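Local coordinates for YcaO (Methanopyrus kandleri, PDB 6CIB), which binds adenine nucleotide and magnesium and probably uses ATP to activate peptide backbone amides for thioamidation, as a member of the YcaO family, at residues A225-M231 / K279-L285; L329-V335 / V347-G353. All blocks are in the same frame, centred on the assembly; numbering follows the deposited sequence.

Contact 1: A225-M231 / K279-L285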
ATOM      1  N   ALA A 225     -21.876  -5.392  -7.402  1.00 37.17           N
ATOM      2  CA  ALA A 225     -22.506  -4.359  -8.225  1.00 38.76           C
ATOM      3  C   ALA A 225     -23.157  -5.004  -9.436  1.00 40.56           C
ATOM      4  O   ALA A 225     -22.787  -6.123  -9.822  1.00 39.44           O
ATOM      5  CB  ALA A 225     -21.477  -3.316  -8.660  1.00 36.76           C
ATOM      6  N   GLU A 226     -24.115  -4.305 -10.042  1.00 41.28           N
ATOM      7  CA  GLU A 226     -24.749  -4.816 -11.260  1.00 45.72           C
ATOM      8  C   GLU A 226     -23.864  -4.680 -12.499  1.00 43.94           C
ATOM      9  O   GLU A 226     -24.040  -5.413 -13.471  1.00 45.05           O
ATOM     10  CB  GLU A 226     -26.163  -4.244 -11.465  1.00 50.39           C
ATOM     11  CG  GLU A 226     -26.262  -2.750 -11.731  1.00 54.77           C
ATOM     12  CD  GLU A 226     -27.701  -2.270 -11.897  1.00 60.90           C
ATOM     13  OE1 GLU A 226     -28.606  -3.103 -12.149  1.00 62.10           O
ATOM     14  OE2 GLU A 226     -27.935  -1.044 -11.776  1.00 62.93           O
ATOM     15  N   ARG A 227     -22.907  -3.757 -12.446  1.00 42.62           N
ATOM     16  CA  ARG A 227     -21.819  -3.687 -13.423  1.00 42.79           C
ATOM     17  C   ARG A 227     -20.573  -4.347 -12.838  1.00 42.19           C
ATOM     18  O   ARG A 227     -20.181  -4.060 -11.695  1.00 39.48           O
ATOM     19  CB  ARG A 227     -21.518  -2.236 -13.810  1.00 48.90           C
ATOM     20  CG  ARG A 227     -22.616  -1.543 -14.610  1.00 52.91           C
ATOM     21  CD  ARG A 227     -22.353  -0.052 -14.800  1.00 58.33           C
ATOM     22  NE  ARG A 227     -20.961   0.254 -15.156  1.00 64.86           N
ATOM     23  CZ  ARG A 227     -20.426   0.135 -16.374  1.00 68.82           C
ATOM     24  NH1 ARG A 227     -21.150  -0.287 -17.409  1.00 70.95           N
ATOM     25  NH2 ARG A 227     -19.149   0.443 -16.558  1.00 69.31           N
ATOM     26  N   VAL A 228     -19.959  -5.224 -13.632  1.00 39.13           N
ATOM     27  CA  VAL A 228     -18.845  -6.069 -13.191  1.00 39.08           C
ATOM     28  C   VAL A 228     -17.541  -5.295 -12.880  1.00 36.81           C
ATOM     29  O   VAL A 228     -16.820  -5.638 -11.947  1.00 36.34           O
ATOM     30  CB  VAL A 228     -18.621  -7.260 -14.176  1.00 38.87           C
ATOM     31  CG1 VAL A 228     -17.969  -6.816 -15.488  1.00 38.87           C
ATOM     32  CG2 VAL A 228     -17.820  -8.372 -13.523  1.00 38.28           C
ATOM     33  N   GLU A 229     -17.263  -4.249 -13.656  1.00 37.05           N
ATOM     34  CA  GLU A 229     -16.083  -3.398 -13.470  1.00 39.60           C
ATOM     35  C   GLU A 229     -16.136  -2.595 -12.164  1.00 38.76           C
ATOM     36  O   GLU A 229     -15.105  -2.117 -11.686  1.00 39.74           O
ATOM     37  CB  GLU A 229     -15.859  -2.464 -14.675  1.00 43.97           C
ATOM     38  CG  GLU A 229     -17.117  -1.904 -15.329  1.00 48.35           C
ATOM     39  CD  GLU A 229     -17.823  -2.907 -16.241  1.00 50.28           C
ATOM     40  OE1 GLU A 229     -19.004  -3.212 -15.965  1.00 50.26           O
ATOM     41  OE2 GLU A 229     -17.205  -3.404 -17.217  1.00 52.44           O
ATOM     42  N   GLU A 230     -17.339  -2.490 -11.596  1.00 35.82           N
ATOM     43  CA  GLU A 230     -17.584  -1.824 -10.316  1.00 36.18           C
ATOM     44  C   GLU A 230     -17.533  -2.773  -9.116  1.00 34.71           C
ATOM     45  O   GLU A 230     -17.841  -2.383  -7.980  1.00 34.76           O
ATOM     46  CB  GLU A 230     -18.895  -1.041 -10.378  1.00 37.02           C
ATOM     47  CG  GLU A 230     -18.807   0.083 -11.400  1.00 39.13           C
ATOM     48  CD  GLU A 230     -19.785   1.206 -11.167  1.00 40.74           C
ATOM     49  OE1 GLU A 230     -19.771   2.144 -11.986  1.00 42.87           O
ATOM     50  OE2 GLU A 230     -20.556   1.160 -10.188  1.00 42.65           O
HETATM   51  N   MSE A 231     -17.132  -4.016  -9.380  1.00 33.01           N
HETATM   52  CA  MSE A 231     -16.872  -4.997  -8.330  1.00 33.46           C
HETATM   53  C   MSE A 231     -15.394  -4.950  -8.098  1.00 31.81           C
HETATM   54  O   MSE A 231     -14.608  -5.576  -8.817  1.00 31.41           O
HETATM   55  CB  MSE A 231     -17.378  -6.391  -8.696  1.00 32.86           C
HETATM   56  CG  MSE A 231     -18.890  -6.396  -8.526  1.00 36.24           C
HETATM   57 SE   MSE A 231     -19.599  -8.158  -9.047  1.00 38.32          SE
HETATM   58  CE  MSE A 231     -18.944  -9.208  -7.522  1.00 37.66           C
ATOM     59  N   LYS A 279     -15.632 -11.032 -21.192  1.00 48.12           N
ATOM     60  CA  LYS A 279     -16.305 -10.303 -20.116  1.00 44.75           C
ATOM     61  C   LYS A 279     -17.105 -11.202 -19.178  1.00 42.76           C
ATOM     62  O   LYS A 279     -18.006 -11.939 -19.587  1.00 41.68           O
ATOM     63  CB  LYS A 279     -17.189  -9.183 -20.667  1.00 45.84           C
ATOM     64  CG  LYS A 279     -17.497  -8.100 -19.648  1.00 46.71           C
ATOM     65  CD  LYS A 279     -18.755  -7.350 -20.025  1.00 48.12           C
ATOM     66  CE  LYS A 279     -18.889  -6.074 -19.223  1.00 47.50           C
ATOM     67  NZ  LYS A 279     -20.015  -5.267 -19.757  1.00 49.52           N
ATOM     68  N   LEU A 280     -16.760 -11.104 -17.905  1.00 38.93           N
ATOM     69  CA  LEU A 280     -17.392 -11.870 -16.864  1.00 37.71           C
ATOM     70  C   LEU A 280     -18.734 -11.256 -16.465  1.00 37.79           C
ATOM     71  O   LEU A 280     -18.979 -10.051 -16.646  1.00 37.82           O
ATOM     72  CB  LEU A 280     -16.441 -11.928 -15.674  1.00 37.95           C
ATOM     73  CG  LEU A 280     -16.061 -13.211 -14.935  1.00 40.07           C
ATOM     74  CD1 LEU A 280     -16.174 -14.481 -15.762  1.00 38.62           C
ATOM     75  CD2 LEU A 280     -14.638 -13.030 -14.428  1.00 39.32           C
ATOM     76  N   THR A 281     -19.602 -12.101 -15.929  1.00 34.80           N
ATOM     77  CA  THR A 281     -20.858 -11.663 -15.350  1.00 35.09           C
ATOM     78  C   THR A 281     -20.640 -11.383 -13.838  1.00 33.80           C
ATOM     79  O   THR A 281     -19.750 -12.002 -13.230  1.00 32.26           O
ATOM     80  CB  THR A 281     -21.944 -12.728 -15.659  1.00 36.45           C
ATOM     81  OG1 THR A 281     -23.144 -12.095 -16.095  1.00 41.76           O
ATOM     82  CG2 THR A 281     -22.209 -13.635 -14.510  1.00 33.19           C
ATOM     83  N   PRO A 282     -21.430 -10.453 -13.233  1.00 34.10           N
ATOM     84  CA  PRO A 282     -21.291 -10.211 -11.784  1.00 35.81           C
ATOM     85  C   PRO A 282     -21.438 -11.473 -10.928  1.00 38.68           C
ATOM     86  O   PRO A 282     -20.662 -11.663  -9.981  1.00 37.00           O
ATOM     87  CB  PRO A 282     -22.415  -9.213 -11.474  1.00 34.74           C
ATOM     88  CG  PRO A 282     -22.655  -8.506 -12.767  1.00 34.51           C
ATOM     89  CD  PRO A 282     -22.395  -9.511 -13.848  1.00 33.68           C
ATOM     90  N   GLU A 283     -22.404 -12.333 -11.268  1.00 39.70           N
ATOM     91  CA  GLU A 283     -22.642 -13.547 -10.477  1.00 41.56           C
ATOM     92  C   GLU A 283     -21.531 -14.597 -10.628  1.00 39.10           C
ATOM     93  O   GLU A 283     -21.214 -15.306  -9.663  1.00 37.39           O
ATOM     94  CB  GLU A 283     -24.031 -14.140 -10.753  1.00 46.57           C
ATOM     95  CG  GLU A 283     -24.618 -14.956  -9.596  1.00 54.30           C
ATOM     96  CD  GLU A 283     -24.817 -14.170  -8.299  1.00 58.66           C
ATOM     97  OE1 GLU A 283     -25.447 -13.089  -8.324  1.00 62.81           O
ATOM     98  OE2 GLU A 283     -24.348 -14.646  -7.240  1.00 61.40           O
ATOM     99  N   ARG A 284     -20.937 -14.683 -11.818  1.00 36.69           N
ATOM    100  CA  ARG A 284     -19.770 -15.551 -12.005  1.00 38.96           C
ATOM    101  C   ARG A 284     -18.513 -15.023 -11.299  1.00 36.37           C
ATOM    102  O   ARG A 284     -17.731 -15.812 -10.758  1.00 34.68           O
ATOM    103  CB  ARG A 284     -19.478 -15.863 -13.481  1.00 38.63           C
ATOM    104  CG  ARG A 284     -18.190 -16.662 -13.649  1.00 42.44           C
ATOM    105  CD  ARG A 284     -18.337 -17.906 -14.491  1.00 48.46           C
ATOM    106  NE  ARG A 284     -18.961 -19.035 -13.792  1.00 54.18           N
ATOM    107  CZ  ARG A 284     -18.372 -20.207 -13.529  1.00 54.25           C
ATOM    108  NH1 ARG A 284     -17.115 -20.451 -13.890  1.00 54.69           N
ATOM    109  NH2 ARG A 284     -19.054 -21.150 -12.896  1.00 53.34           N
ATOM    110  N   LEU A 285     -18.319 -13.704 -11.311  1.00 37.05           N
ATOM    111  CA  LEU A 285     -17.211 -13.114 -10.549  1.00 35.81           C
ATOM    112  C   LEU A 285     -17.321 -13.496  -9.074  1.00 35.34           C
ATOM    113  O   LEU A 285     -16.333 -13.935  -8.483  1.00 35.41           O
ATOM    114  CB  LEU A 285     -17.097 -11.596 -10.760  1.00 34.90           C
ATOM    115  CG  LEU A 285     -15.825 -10.916 -10.210  1.00 34.36           C
ATOM    116  CD1 LEU A 285     -14.530 -11.584 -10.665  1.00 32.32           C
ATOM    117  CD2 LEU A 285     -15.818  -9.427 -10.537  1.00 33.98           C
TER

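Contact 2: L329-V335 / V347-G353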
ATOM      1  N   LEU A 329       9.041 -13.402   8.819  1.00 34.38           N
ATOM      2  CA  LEU A 329       8.896 -12.947   7.427  1.00 33.68           C
ATOM      3  C   LEU A 329      10.210 -12.423   6.836  1.00 33.69           C
ATOM      4  O   LEU A 329      10.197 -11.650   5.879  1.00 33.78           O
ATOM      5  CB  LEU A 329       7.794 -11.877   7.329  1.00 32.76           C
ATOM      6  CG  LEU A 329       6.376 -12.188   7.829  1.00 31.23           C
ATOM      7  CD1 LEU A 329       5.490 -10.956   7.733  1.00 31.72           C
ATOM      8  CD2 LEU A 329       5.735 -13.351   7.094  1.00 30.26           C
ATOM      9  N   GLY A 330      11.338 -12.842   7.414  1.00 33.69           N
ATOM     10  CA  GLY A 330      12.666 -12.439   6.947  1.00 30.94           C
ATOM     11  C   GLY A 330      13.068 -11.049   7.409  1.00 32.52           C
ATOM     12  O   GLY A 330      12.585 -10.558   8.446  1.00 31.46           O
ATOM     13  N   LYS A 331      13.954 -10.423   6.634  1.00 31.20           N
ATOM     14  CA  LYS A 331      14.567  -9.130   6.987  1.00 33.16           C
ATOM     15  C   LYS A 331      13.691  -7.944   6.599  1.00 32.42           C
ATOM     16  O   LYS A 331      13.006  -7.993   5.572  1.00 31.64           O
ATOM     17  CB  LYS A 331      15.933  -8.980   6.308  1.00 33.27           C
ATOM     18  CG  LYS A 331      16.968 -10.006   6.732  1.00 36.04           C
ATOM     19  CD  LYS A 331      18.203  -9.890   5.853  1.00 38.22           C
ATOM     20  CE  LYS A 331      19.239 -10.924   6.247  1.00 39.22           C
ATOM     21  NZ  LYS A 331      20.550 -10.567   5.638  1.00 40.63           N
ATOM     22  N   VAL A 332      13.735  -6.889   7.415  1.00 30.41           N
ATOM     23  CA  VAL A 332      13.037  -5.621   7.135  1.00 30.83           C
ATOM     24  C   VAL A 332      14.078  -4.639   6.612  1.00 31.37           C
ATOM     25  O   VAL A 332      14.944  -4.180   7.372  1.00 31.27           O
ATOM     26  CB  VAL A 332      12.328  -5.047   8.393  1.00 30.37           C
ATOM     27  CG1 VAL A 332      11.650  -3.706   8.091  1.00 29.96           C
ATOM     28  CG2 VAL A 332      11.310  -6.039   8.934  1.00 30.59           C
ATOM     29  N   ILE A 333      14.011  -4.351   5.313  1.00 30.66           N
ATOM     30  CA  ILE A 333      14.992  -3.480   4.649  1.00 31.58           C
ATOM     31  C   ILE A 333      14.345  -2.174   4.171  1.00 32.76           C
ATOM     32  O   ILE A 333      13.253  -2.189   3.601  1.00 33.44           O
ATOM     33  CB  ILE A 333      15.696  -4.209   3.478  1.00 31.54           C
ATOM     34  CG1 ILE A 333      16.395  -5.496   3.977  1.00 31.42           C
ATOM     35  CG2 ILE A 333      16.687  -3.284   2.775  1.00 30.85           C
ATOM     36  CD1 ILE A 333      16.827  -6.465   2.885  1.00 29.91           C
ATOM     37  N   GLU A 334      15.028  -1.057   4.428  1.00 33.87           N
ATOM     38  CA  GLU A 334      14.655   0.261   3.919  1.00 34.05           C
ATOM     39  C   GLU A 334      15.711   0.764   2.917  1.00 35.11           C
ATOM     40  O   GLU A 334      16.919   0.721   3.198  1.00 33.50           O
ATOM     41  CB  GLU A 334      14.514   1.253   5.077  1.00 35.54           C
ATOM     42  CG  GLU A 334      14.360   2.714   4.661  1.00 36.52           C
ATOM     43  CD  GLU A 334      14.623   3.708   5.785  1.00 38.68           C
ATOM     44  OE1 GLU A 334      14.886   3.296   6.935  1.00 41.80           O
ATOM     45  OE2 GLU A 334      14.564   4.924   5.516  1.00 38.50           O
ATOM     46  N   VAL A 335      15.242   1.226   1.758  1.00 31.73           N
ATOM     47  CA  VAL A 335      16.099   1.876   0.767  1.00 32.99           C
ATOM     48  C   VAL A 335      15.634   3.317   0.577  1.00 31.34           C
ATOM     49  O   VAL A 335      14.473   3.568   0.251  1.00 30.23           O
ATOM     50  CB  VAL A 335      16.098   1.120  -0.592  1.00 34.49           C
ATOM     51  CG1 VAL A 335      16.961   1.836  -1.627  1.00 34.28           C
ATOM     52  CG2 VAL A 335      16.559  -0.323  -0.422  1.00 34.55           C
ATOM     53  N   VAL A 347      10.831   6.309   0.411  1.00 29.34           N
ATOM     54  CA  VAL A 347      11.516   5.044   0.685  1.00 29.38           C
ATOM     55  C   VAL A 347      10.897   3.875  -0.067  1.00 30.41           C
ATOM     56  O   VAL A 347       9.723   3.914  -0.469  1.00 29.73           O
ATOM     57  CB  VAL A 347      11.596   4.678   2.198  1.00 29.36           C
ATOM     58  CG1 VAL A 347      12.273   5.775   3.017  1.00 30.08           C
ATOM     59  CG2 VAL A 347      10.230   4.314   2.775  1.00 29.99           C
ATOM     60  N   ARG A 348      11.714   2.840  -0.246  1.00 29.30           N
ATOM     61  CA  ARG A 348      11.230   1.528  -0.588  1.00 29.21           C
ATOM     62  C   ARG A 348      11.507   0.596   0.598  1.00 30.15           C
ATOM     63  O   ARG A 348      12.657   0.430   1.019  1.00 29.77           O
ATOM     64  CB  ARG A 348      11.907   1.018  -1.860  1.00 29.15           C
ATOM     65  CG  ARG A 348      11.275  -0.233  -2.438  1.00 28.66           C
ATOM     66  CD  ARG A 348      10.028   0.103  -3.251  1.00 29.17           C
ATOM     67  NE  ARG A 348       9.260  -1.101  -3.558  1.00 28.87           N
ATOM     68  CZ  ARG A 348       9.448  -1.873  -4.625  1.00 30.20           C
ATOM     69  NH1 ARG A 348      10.380  -1.577  -5.533  1.00 31.04           N
ATOM     70  NH2 ARG A 348       8.694  -2.953  -4.790  1.00 31.53           N
ATOM     71  N   VAL A 349      10.435   0.025   1.136  1.00 29.99           N
ATOM     72  CA  VAL A 349      10.505  -0.977   2.204  1.00 30.07           C
ATOM     73  C   VAL A 349      10.332  -2.337   1.559  1.00 30.84           C
ATOM     74  O   VAL A 349       9.378  -2.551   0.802  1.00 32.17           O
ATOM     75  CB  VAL A 349       9.417  -0.748   3.280  1.00 29.20           C
ATOM     76  CG1 VAL A 349       9.403  -1.880   4.311  1.00 30.26           C
ATOM     77  CG2 VAL A 349       9.633   0.595   3.965  1.00 28.46           C
ATOM     78  N   ARG A 350      11.281  -3.229   1.823  1.00 30.43           N
ATOM     79  CA  ARG A 350      11.174  -4.627   1.418  1.00 30.80           C
ATOM     80  C   ARG A 350      11.242  -5.507   2.665  1.00 31.67           C
ATOM     81  O   ARG A 350      12.078  -5.285   3.545  1.00 32.23           O
ATOM     82  CB  ARG A 350      12.293  -5.033   0.436  1.00 29.88           C
ATOM     83  CG  ARG A 350      12.568  -4.085  -0.735  1.00 31.46           C
ATOM     84  CD  ARG A 350      11.381  -3.897  -1.674  1.00 31.67           C
ATOM     85  NE  ARG A 350      11.012  -5.130  -2.371  1.00 31.97           N
ATOM     86  CZ  ARG A 350       9.800  -5.677  -2.359  1.00 32.85           C
ATOM     87  NH1 ARG A 350       8.800  -5.097  -1.699  1.00 32.98           N
ATOM     88  NH2 ARG A 350       9.583  -6.806  -3.032  1.00 33.69           N
ATOM     89  N   VAL A 351      10.355  -6.494   2.737  1.00 31.37           N
ATOM     90  CA  VAL A 351      10.413  -7.512   3.790  1.00 31.01           C
ATOM     91  C   VAL A 351      10.675  -8.831   3.058  1.00 31.05           C
ATOM     92  O   VAL A 351       9.819  -9.306   2.293  1.00 28.56           O
ATOM     93  CB  VAL A 351       9.130  -7.516   4.665  1.00 31.53           C
ATOM     94  CG1 VAL A 351       9.220  -8.541   5.787  1.00 30.13           C
ATOM     95  CG2 VAL A 351       8.880  -6.133   5.262  1.00 29.97           C
ATOM     96  N   THR A 352      11.867  -9.399   3.280  1.00 31.13           N
ATOM     97  CA  THR A 352      12.440 -10.424   2.370  1.00 32.03           C
ATOM     98  C   THR A 352      11.651 -11.712   2.218  1.00 32.25           C
ATOM     99  O   THR A 352      11.715 -12.352   1.169  1.00 33.00           O
ATOM    100  CB  THR A 352      13.903 -10.788   2.701  1.00 32.38           C
ATOM    101  OG1 THR A 352      13.971 -11.338   4.021  1.00 33.18           O
ATOM    102  CG2 THR A 352      14.820  -9.567   2.587  1.00 32.11           C
ATOM    103  N   GLY A 353      10.903 -12.084   3.255  1.00 32.78           N
ATOM    104  CA  GLY A 353      10.047 -13.273   3.206  1.00 32.80           C
ATOM    105  C   GLY A 353       8.557 -13.001   3.352  1.00 33.31           C
ATOM    106  O   GLY A 353       7.792 -13.934   3.598  1.00 34.69           O
TER

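Contact 1: A225-M231 / K279-L285
V228 and L285 meet through their outer methyls, V228 CG2 to L285 CD2 at 3.7 Å, and around this pair the loop 225-231 packs on the start of the helix that begins at P282. The contact illustrates how a surface loop can be held to a helix without one hydrogen bond passing between them. The apolar part carries most of it. L280 O sits against both methyls of V228, 3.6 Å from CG1; CG2, anti to the backbone N, also reaches L285, the two side chains crossing at about a right angle. The selenomethionine M231 adds a second prong. Its CB touches L285 CD2, an extended chi2 (178°) carries SE to 3.9 Å from P282 CB, and the bend at chi3 turns CE toward P282 O.

Backbone oxygens also approach the CB-CG edge of the proline ring: A225 O sits 3.5 Å from P282 CB, and E226 O is equally near P282 CG, in plain van der Waals contact.

Charge plays a looser part. K279 is extended beyond CG and runs alongside V228, the two chains pointing opposite ways, its CE 3.9 Å from V228 CG1. Its NZ stays 4.2 Å from E229 OE2, too far for a salt bridge, so the attraction is probably diffuse. On the loop itself, E229 OE1 lies over one face of the R227 guanidinium, a long ionic pairing with no N-H directed at the oxygen.

The loop joins strands 217-224 and 233-238; E230 bridges to R260 at the end of helix 241-260, and M231 also touches K286 farther along helix 282-288.

Contact 2: L329-V335 / V347-G353
The beta hairpin of strands 332-336 and 346-351 belongs to the sheet beside the nucleotide and magnesium site, and its backbone pairing is regular until the strands give way to loop. I333 and R350 form one hydrogen-bonded pair, with I333 N to R350 O at 2.8 Å; V335 and R348 form the next. Between them E334 faces V349 as a non-hydrogen-bonded pair, and V349 CA lies 3.3 Å from I333 O in a CA-H...O contact.

Beyond V351 a side chain takes over a backbone role. T352 N still donates to K331 O, but K331 N turns to T352 OG1 at 2.8 Å. A chi1 of 61° places that hydroxyl between the backbone N and the carbonyl carbon, leaving CG2 3.7 Å from I333 CD1, where the two side chains cross at about a right angle. A valine here would probably leave K331 N without its hydroxyl acceptor and weaken the hold on the K331 backbone. G353 N then reaches L329 O from above the carbonyl plane, a more bent bond (N-H...O 137°).

In the antiparallel five-stranded sheet the hairpin lies inside, between strands 113-118 and 148-150. V332, E334, V349 and V351 share one face, where V349 and V351 meet helix 154-177. On the other, the ends of R348 and R350 lie over one another, R348 NH2 3.7 Å above the R350 guanidinium plane, toward its rim. Each has its own anchor: R348 NE donates to N146 O, while R350 bridges to E131 and E356. The R348 side chain lies about 8 Å from the bound magnesium ion and about 4 Å from the side chain of L148, a magnesium-binding residue.

Read from the N terminus, the two contacts come in series, neither nested nor crossed. Contact 1 closes first: the chain leaves strand 217-224 through the loop 225-231, passes strand 233-238 and helix 241-260, and returns at 279-285, so a long excursion is shut at the surface of the protein. Helix 313-325 follows before contact 2 opens, which closes the much shorter hairpin between 329-335 and 347-353 in a buried part of the sheet. Their centres lie about 36 Å apart on opposite sides of the chain's centre. One thus joins a peripheral loop to a helix start, the other two inner strands near the nucleotide site, both within the YcaO domain.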